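Local coordinates for protein branched-chain amino acid aminotransferase (Thermoproteus uzoniensis 768-20, PDB 6THQ) that probably transfers the amino group of leucine, isoleucine or valine to 2-oxoglutarate, with pyridoxal 5'-phosphate as cofactor, at residues Glu191-Glu196 with Ser243-Glu248; Leu210-Leu215 with Leu239-Ile244. All blocks are in the same frame, centred on the assembly; numbering follows the deposited sequence.

In the fold
Contact 1 and contact 2 lie side by side in one mixed sheet. Both use strand 239-245, which runs parallel to strand 209-212 in contact 2 and then meets strand 193-197 antiparallel in contact 1. They share Ser243 and Ile244, and their centres are 10 Å apart. The two also touch directly: Pro213 CG packs against Val194 O at 3.3 Å. Only the end of segment 191-196 reaches the cofactor site, which PLP and PY5 occupy as overlapping alternatives. There Glu196 meets the ring nitrogen, although Glu196 does not touch Ser243-Glu248. In contact 2, the side chain of Thr212 is about 10 Å from either ligand.

Contact 1 (Glu191-Glu196 with Ser243-Glu248); sequences EGKVVE and SITREE. With PY5 (2-[O-phosphonopyridoxyl]-amino-pentanoic acid), chain E; PLP (pyridoxal-5'-phosphate), chain D.
Val194 and Ile244 meet where two chain segments run antiparallel, with a single direct backbone hydrogen bond between them: Val194 N gives to Ile244 O at 2.8 Å. The bond is bent, 139° at the hydrogen. Two waters extend the pairing. One accepts a hydrogen bond from Ile244 N and donates to Val194 O. The other accepts from Arg246 N and donates to Gly192 O.

The apolar core of the contact is small. Val194 CB lies 3.9 Å from Ile244 CG2. Val194 CG2 stands anti to its own carbonyl carbon and reaches the start of the helix, 3.8 Å from Arg246 N. Ile186, Leu188 and Ile202 also pack on Val194, which is buried. Lys193 bends at chi2 (-60°), and its CG and CD pass beside Ser243, with CG 4.1 Å from Ser243 OG. Its end then turns back, and NZ donates to Glu191 O at 3.2 Å from above the carbonyl plane. Ser243 OG has its own partner in Asp217.

The helix begins with a capping box. Thr245 N donates to Glu248 OE1 at 2.8 Å, meeting the carboxylate from above its plane. The return bond, from Glu248 N to Thr245 OG1, is weak.

Beyond the contact, the same strand bulges: Val195 and Glu196 both face Met187 in a classic beta bulge. PLP and PY5 overlap in one site, and Glu196 OE1 lies 3.0 Å from N1 of PLP and 2.6 Å from N1 of PY5. Leu220 N also donates to this oxygen. Arg151 forms a salt bridge with OE2. The carboxylate is thus held from both oxygens. A glutamate at the pyridine nitrogen is characteristic of the class-IV (fold type IV) aminotransferases, here on a bulged strand of the mixed sheet.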
loop_
_atom_site.group_PDB
_atom_site.type_symbol
_atom_site.label_atom_id
_atom_site.label_comp_id
_atom_site.label_asym_id
_atom_site.label_seq_id
_atom_site.Cartn_x
_atom_site.Cartn_y
_atom_site.Cartn_z
ATOM N N GLU A 191 -15.724 -13.424 2.604
ATOM C CA GLU A 191 -16.825 -14.318 2.923
ATOM C C GLU A 191 -17.592 -14.588 1.617
ATOM O O GLU A 191 -18.641 -15.229 1.611
ATOM C CB GLU A 191 -17.734 -13.679 4.042
ATOM C CG GLU A 191 -17.120 -13.472 5.478
ATOM C CD GLU A 191 -16.106 -12.233 5.678
ATOM O OE1 GLU A 191 -15.967 -11.320 4.776
ATOM O OE2 GLU A 191 -15.377 -12.151 6.758
ATOM N N GLY A 192 -17.064 -14.117 0.474
ATOM C CA GLY A 192 -17.700 -14.419 -0.818
ATOM C C GLY A 192 -18.828 -13.456 -1.187
ATOM O O GLY A 192 -19.509 -13.686 -2.143
ATOM N N LYS A 193 -19.044 -12.396 -0.435
ATOM C CA LYS A 193 -20.119 -11.455 -0.777
ATOM C C LYS A 193 -19.587 -10.386 -1.798
ATOM O O LYS A 193 -18.439 -9.962 -1.715
ATOM C CB LYS A 193 -20.683 -10.748 0.473
ATOM C CG LYS A 193 -21.061 -11.605 1.669
ATOM C CD LYS A 193 -22.135 -12.666 1.414
ATOM C CE LYS A 193 -22.257 -13.561 2.660
ATOM N NZ LYS A 193 -21.738 -14.966 2.435
ATOM N N VAL A 194 -20.422 -9.995 -2.766
ATOM C CA VAL A 194 -20.122 -8.912 -3.683
ATOM C C VAL A 194 -19.950 -7.628 -2.883
ATOM O O VAL A 194 -20.863 -7.237 -2.191
ATOM C CB VAL A 194 -21.261 -8.725 -4.672
ATOM C CG1 VAL A 194 -21.063 -7.478 -5.452
ATOM C CG2 VAL A 194 -21.262 -9.860 -5.637
ATOM N N VAL A 195 -18.798 -6.962 -2.951
ATOM C CA VAL A 195 -18.688 -5.737 -2.165
ATOM C C VAL A 195 -18.402 -4.417 -2.911
ATOM O O VAL A 195 -18.895 -3.362 -2.500
ATOM C CB VAL A 195 -17.725 -5.872 -0.959
ATOM C CG1 VAL A 195 -18.304 -6.859 0.095
ATOM C CG2 VAL A 195 -16.278 -6.198 -1.414
ATOM N N GLU A 196 -17.624 -4.431 -3.988
ATOM C CA GLU A 196 -17.065 -3.163 -4.472
ATOM C C GLU A 196 -16.463 -3.357 -5.852
ATOM O O GLU A 196 -16.032 -4.447 -6.198
ATOM C CB GLU A 196 -15.974 -2.697 -3.524
ATOM C CG GLU A 196 -16.036 -1.214 -3.254
ATOM C CD GLU A 196 -15.308 -0.766 -1.985
ATOM O OE1 GLU A 196 -15.371 0.426 -1.706
ATOM O OE2 GLU A 196 -14.649 -1.558 -1.263
ATOM N N SER A 243 -26.031 -7.516 2.523
ATOM C CA SER A 243 -25.067 -8.316 1.723
ATOM C C SER A 243 -25.645 -8.860 0.414
ATOM O O SER A 243 -26.787 -9.264 0.380
ATOM C CB SER A 243 -24.545 -9.509 2.519
ATOM O OG SER A 243 -23.701 -9.055 3.499
ATOM N N ILE A 244 -24.821 -8.903 -0.622
ATOM C CA ILE A 244 -25.218 -9.329 -1.947
ATOM C C ILE A 244 -24.299 -10.480 -2.317
ATOM O O ILE A 244 -23.105 -10.394 -2.122
ATOM C CB ILE A 244 -24.973 -8.136 -2.887
ATOM C CG1 ILE A 244 -25.994 -7.052 -2.555
ATOM C CG2 ILE A 244 -25.133 -8.498 -4.365
ATOM C CD1 ILE A 244 -25.761 -5.834 -3.426
ATOM N N THR A 245 -24.848 -11.531 -2.880
ATOM C CA THR A 245 -24.062 -12.629 -3.351
ATOM C C THR A 245 -23.947 -12.517 -4.849
ATOM O O THR A 245 -24.718 -11.818 -5.495
ATOM C CB THR A 245 -24.696 -13.992 -3.045
ATOM O OG1 THR A 245 -25.955 -14.061 -3.683
ATOM C CG2 THR A 245 -24.924 -14.190 -1.603
ATOM N N ARG A 246 -22.974 -13.226 -5.387
ATOM C CA ARG A 246 -22.828 -13.331 -6.839
ATOM C C ARG A 246 -24.121 -13.721 -7.587
ATOM O O ARG A 246 -24.408 -13.192 -8.635
ATOM C CB ARG A 246 -21.722 -14.328 -7.178
ATOM C CG ARG A 246 -21.408 -14.282 -8.669
ATOM C CD ARG A 246 -20.746 -15.543 -9.107
ATOM N NE ARG A 246 -19.452 -15.799 -8.463
ATOM C CZ ARG A 246 -18.262 -15.732 -9.068
ATOM N NH1 ARG A 246 -18.172 -15.359 -10.382
ATOM N NH2 ARG A 246 -17.172 -16.080 -8.352
ATOM N N GLU A 247 -24.832 -14.715 -7.084
ATOM C CA GLU A 247 -26.089 -15.145 -7.732
ATOM C C GLU A 247 -27.096 -13.951 -7.836
ATOM O O GLU A 247 -27.738 -13.788 -8.859
ATOM C CB GLU A 247 -26.749 -16.336 -7.026
ATOM C CG GLU A 247 -25.841 -17.564 -6.908
ATOM C CD GLU A 247 -25.104 -17.574 -5.602
ATOM O OE1 GLU A 247 -25.402 -18.462 -4.776
ATOM O OE2 GLU A 247 -24.296 -16.634 -5.376
ATOM N N GLU A 248 -27.181 -13.116 -6.809
ATOM C CA GLU A 248 -28.138 -12.007 -6.810
ATOM C C GLU A 248 -27.756 -10.950 -7.843
ATOM O O GLU A 248 -28.607 -10.342 -8.470
ATOM C CB GLU A 248 -28.162 -11.378 -5.441
ATOM C CG GLU A 248 -28.930 -12.198 -4.411
ATOM C CD GLU A 248 -28.672 -11.714 -2.979
ATOM O OE1 GLU A 248 -27.647 -11.086 -2.716
ATOM O OE2 GLU A 248 -29.490 -11.912 -2.101
HETATM N N1 PY5 E . -14.756 2.103 -3.578
HETATM C C2 PY5 E . -13.480 2.310 -4.000
HETATM C C2A PY5 E . -12.504 1.163 -3.971
HETATM C C3 PY5 E . -13.109 3.648 -4.578
HETATM O O3 PY5 E . -11.854 3.912 -5.073
HETATM C C4 PY5 E . -14.173 4.712 -4.604
HETATM C C4A PY5 E . -13.908 6.105 -5.171
HETATM C C5 PY5 E . -15.507 4.342 -4.068
HETATM C C6 PY5 E . -15.705 3.055 -3.577
HETATM C C5A PY5 E . -16.621 5.385 -4.061
HETATM O O4P PY5 E . -16.199 6.501 -3.263
HETATM P P PY5 E . -16.810 7.988 -3.386
HETATM O O1P PY5 E . -16.027 8.616 -4.510
HETATM O O2P PY5 E . -18.230 7.779 -3.825
HETATM O O3P PY5 E . -16.596 8.566 -1.994
HETATM N N PY5 E . -12.490 6.295 -5.005
HETATM C CA PY5 E . -11.739 6.753 -6.148
HETATM C C PY5 E . -12.532 7.975 -6.583
HETATM O O PY5 E . -11.961 8.932 -6.066
HETATM C CB PY5 E . -11.305 5.629 -7.133
HETATM C CG PY5 E . -9.781 5.616 -7.317
HETATM C CD PY5 E . -9.459 6.519 -8.511
HETATM O OXT PY5 E . -13.608 8.060 -7.263
HETATM N N1 PLP D . -14.407 2.666 -3.408
HETATM C C2 PLP D . -13.087 2.936 -3.497
HETATM C C2A PLP D . -12.173 1.765 -3.372
HETATM C C3 PLP D . -12.617 4.327 -3.790
HETATM O O3 PLP D . -11.300 4.684 -3.925
HETATM C C4 PLP D . -13.659 5.388 -3.925
HETATM C C4A PLP D . -13.246 6.830 -4.190
HETATM C C5 PLP D . -15.074 4.931 -3.777
HETATM C C6 PLP D . -15.361 3.589 -3.531
HETATM C C5A PLP D . -16.242 5.883 -3.908
HETATM O O4P PLP D . -16.240 6.793 -2.832
HETATM P P PLP D . -16.774 8.266 -3.141
HETATM O O1P PLP D . -15.893 8.663 -4.300
HETATM O O2P PLP D . -18.209 8.090 -3.541
HETATM O O3P PLP D . -16.546 8.959 -1.821
HETATM O O HOH W 1 -20.843 -14.896 -4.043
HETATM O O HOH W 2 -22.259 -7.692 0.057
#

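Contact 2 (Leu210-Leu215 with Leu239-Ile244); sequences LMTPPL and LLEKSI
Leu210-Thr212 and Leu239-Glu241 are parallel neighbours, with their strand axes 17° apart, and backbone hydrogen bonds join them. Leu240 uses both its N and its O toward strand 209-212. Its N donates to Leu210 O at 2.7 Å, and its O accepts from Thr212 N at 3.0 Å. Both bonds are close to straight. The third, from Lys242 N to Thr212 O, is bent to 135°. The pairing loses its regular form here as Pro213 begins the turn. CA-H...O contacts supplement the bonds, including Leu239 CA to Leu210 O.

Thr212 and Glu241 find their polar partners outside the pair. Thr212 OG1 is anti to its backbone N (chi1 -165°) and bonds to Ile202 O in the next strand. That leaves the methyl CG2 to lie alongside Glu241 CG at 4.1 Å, both side chains pointing the same way. Glu241 OE2 forms a salt bridge with Arg225 of helix 223-234 and accepts from a water at 2.6 Å. The same water accepts from Leu215 N. Arg225 also donates to Pro213 O, so one guanidinium group ties the turn to Glu241.

Apolar contacts fill in around these bonds. The Leu210 and Leu239 side chains cross at a slant, CD2 of the first 4.0 Å from CD1 of the second, on the side facing helix 223-234, where Ala232 and Ile229 cover them. Ile244 CD1 rests on Pro213 CD at 3.8 Å. The Pro214 ring sits against the backbone of the other segment, with CD 3.4 Å from Lys242 C.

Strand 209-212, helix 223-234 and strand 239-245 form a beta-alpha-beta unit. Its two adjacent parallel strands are joined by the helix whose first residues, Ile223 and Thr224, bind the cofactor.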
loop_
_atom_site.group_PDB
_atom_site.type_symbol
_atom_site.label_atom_id
_atom_site.label_comp_id
_atom_site.label_asym_id
_atom_site.label_seq_id
_atom_site.Cartn_x
_atom_site.Cartn_y
_atom_site.Cartn_z
ATOM N N LEU A 210 -33.858 -1.366 -3.957
ATOM C CA LEU A 210 -32.472 -0.996 -4.167
ATOM C C LEU A 210 -31.622 -1.569 -2.992
ATOM O O LEU A 210 -31.943 -1.371 -1.788
ATOM C CB LEU A 210 -32.427 0.517 -4.185
ATOM C CG LEU A 210 -31.302 1.365 -4.704
ATOM C CD1 LEU A 210 -30.822 0.941 -6.098
ATOM C CD2 LEU A 210 -31.893 2.732 -4.709
ATOM N N MET A 211 -30.568 -2.293 -3.353
ATOM C CA MET A 211 -29.701 -2.957 -2.366
ATOM C C MET A 211 -28.236 -2.578 -2.606
ATOM O O MET A 211 -27.722 -2.541 -3.759
ATOM C CB MET A 211 -29.833 -4.468 -2.434
ATOM C CG MET A 211 -31.206 -4.983 -2.052
ATOM S SD MET A 211 -31.169 -6.787 -2.390
ATOM C CE MET A 211 -32.888 -7.287 -2.104
ATOM N N THR A 212 -27.557 -2.279 -1.518
ATOM C CA THR A 212 -26.120 -2.036 -1.604
ATOM C C THR A 212 -25.462 -2.715 -0.360
ATOM O O THR A 212 -26.039 -2.696 0.745
ATOM C CB THR A 212 -25.864 -0.506 -1.663
ATOM O OG1 THR A 212 -24.539 -0.210 -2.096
ATOM C CG2 THR A 212 -26.073 0.209 -0.308
ATOM N N PRO A 213 -24.277 -3.318 -0.528
ATOM C CA PRO A 213 -23.625 -3.953 0.596
ATOM C C PRO A 213 -23.479 -2.970 1.772
ATOM O O PRO A 213 -23.177 -1.807 1.569
ATOM C CB PRO A 213 -22.226 -4.264 0.042
ATOM C CG PRO A 213 -22.455 -4.408 -1.447
ATOM C CD PRO A 213 -23.474 -3.365 -1.764
ATOM N N PRO A 214 -23.646 -3.457 3.007
ATOM C CA PRO A 214 -23.445 -2.656 4.183
ATOM C C PRO A 214 -21.992 -2.336 4.474
ATOM O O PRO A 214 -21.084 -3.028 3.993
ATOM C CB PRO A 214 -23.997 -3.539 5.295
ATOM C CG PRO A 214 -24.012 -4.948 4.804
ATOM C CD PRO A 214 -23.882 -4.891 3.302
ATOM N N LEU A 215 -21.720 -1.301 5.255
ATOM C CA LEU A 215 -20.331 -0.962 5.550
ATOM C C LEU A 215 -19.549 -2.119 6.134
ATOM O O LEU A 215 -18.399 -2.298 5.796
ATOM C CB LEU A 215 -20.280 0.214 6.529
ATOM C CG LEU A 215 -20.921 1.516 5.970
ATOM C CD1 LEU A 215 -20.638 2.625 6.947
ATOM C CD2 LEU A 215 -20.428 1.894 4.573
ATOM N N LEU A 239 -34.855 0.866 0.029
ATOM C CA LEU A 239 -33.438 0.707 0.012
ATOM C C LEU A 239 -33.018 -0.142 1.184
ATOM O O LEU A 239 -33.392 0.128 2.320
ATOM C CB LEU A 239 -32.736 2.048 0.134
ATOM C CG LEU A 239 -31.204 1.889 0.106
ATOM C CD1 LEU A 239 -30.589 2.861 -0.882
ATOM C CD2 LEU A 239 -30.680 2.037 1.548
ATOM N N LEU A 240 -32.226 -1.175 0.900
ATOM C CA LEU A 240 -31.658 -2.010 1.934
ATOM C C LEU A 240 -30.140 -2.010 1.849
ATOM O O LEU A 240 -29.549 -2.159 0.768
ATOM C CB LEU A 240 -32.174 -3.420 1.760
ATOM C CG LEU A 240 -33.330 -4.080 2.546
ATOM C CD1 LEU A 240 -34.269 -3.280 3.452
ATOM C CD2 LEU A 240 -34.044 -4.853 1.484
ATOM N N GLU A 241 -29.510 -1.840 3.007
ATOM C CA GLU A 241 -28.076 -2.051 3.142
ATOM C C GLU A 241 -27.899 -3.493 3.545
ATOM O O GLU A 241 -28.010 -3.829 4.705
ATOM C CB GLU A 241 -27.480 -1.087 4.142
ATOM C CG GLU A 241 -27.489 0.312 3.557
ATOM C CD GLU A 241 -26.913 1.350 4.526
ATOM O OE1 GLU A 241 -27.719 2.148 5.077
ATOM O OE2 GLU A 241 -25.661 1.403 4.713
ATOM N N LYS A 242 -27.706 -4.358 2.553
ATOM C CA LYS A 242 -27.781 -5.790 2.819
ATOM C C LYS A 242 -26.650 -6.470 1.995
ATOM O O LYS A 242 -26.379 -6.049 0.858
ATOM C CB LYS A 242 -29.189 -6.264 2.388
ATOM C CG LYS A 242 -29.659 -7.619 2.908
ATOM C CD LYS A 242 -31.067 -8.038 2.411
ATOM C CE LYS A 242 -31.530 -9.454 2.888
ATOM N NZ LYS A 242 -31.902 -9.708 4.332
ATOM N N SER A 243 -26.031 -7.516 2.523
ATOM C CA SER A 243 -25.067 -8.316 1.723
ATOM C C SER A 243 -25.645 -8.860 0.414
ATOM O O SER A 243 -26.787 -9.264 0.380
ATOM C CB SER A 243 -24.545 -9.509 2.519
ATOM O OG SER A 243 -23.701 -9.055 3.499
ATOM N N ILE A 244 -24.821 -8.903 -0.622
ATOM C CA ILE A 244 -25.218 -9.329 -1.947
ATOM C C ILE A 244 -24.299 -10.480 -2.317
ATOM O O ILE A 244 -23.105 -10.394 -2.122
ATOM C CB ILE A 244 -24.973 -8.136 -2.887
ATOM C CG1 ILE A 244 -25.994 -7.052 -2.555
ATOM C CG2 ILE A 244 -25.133 -8.498 -4.365
ATOM C CD1 ILE A 244 -25.761 -5.834 -3.426
HETATM O O HOH W 3 -24.319 -0.086 6.335
#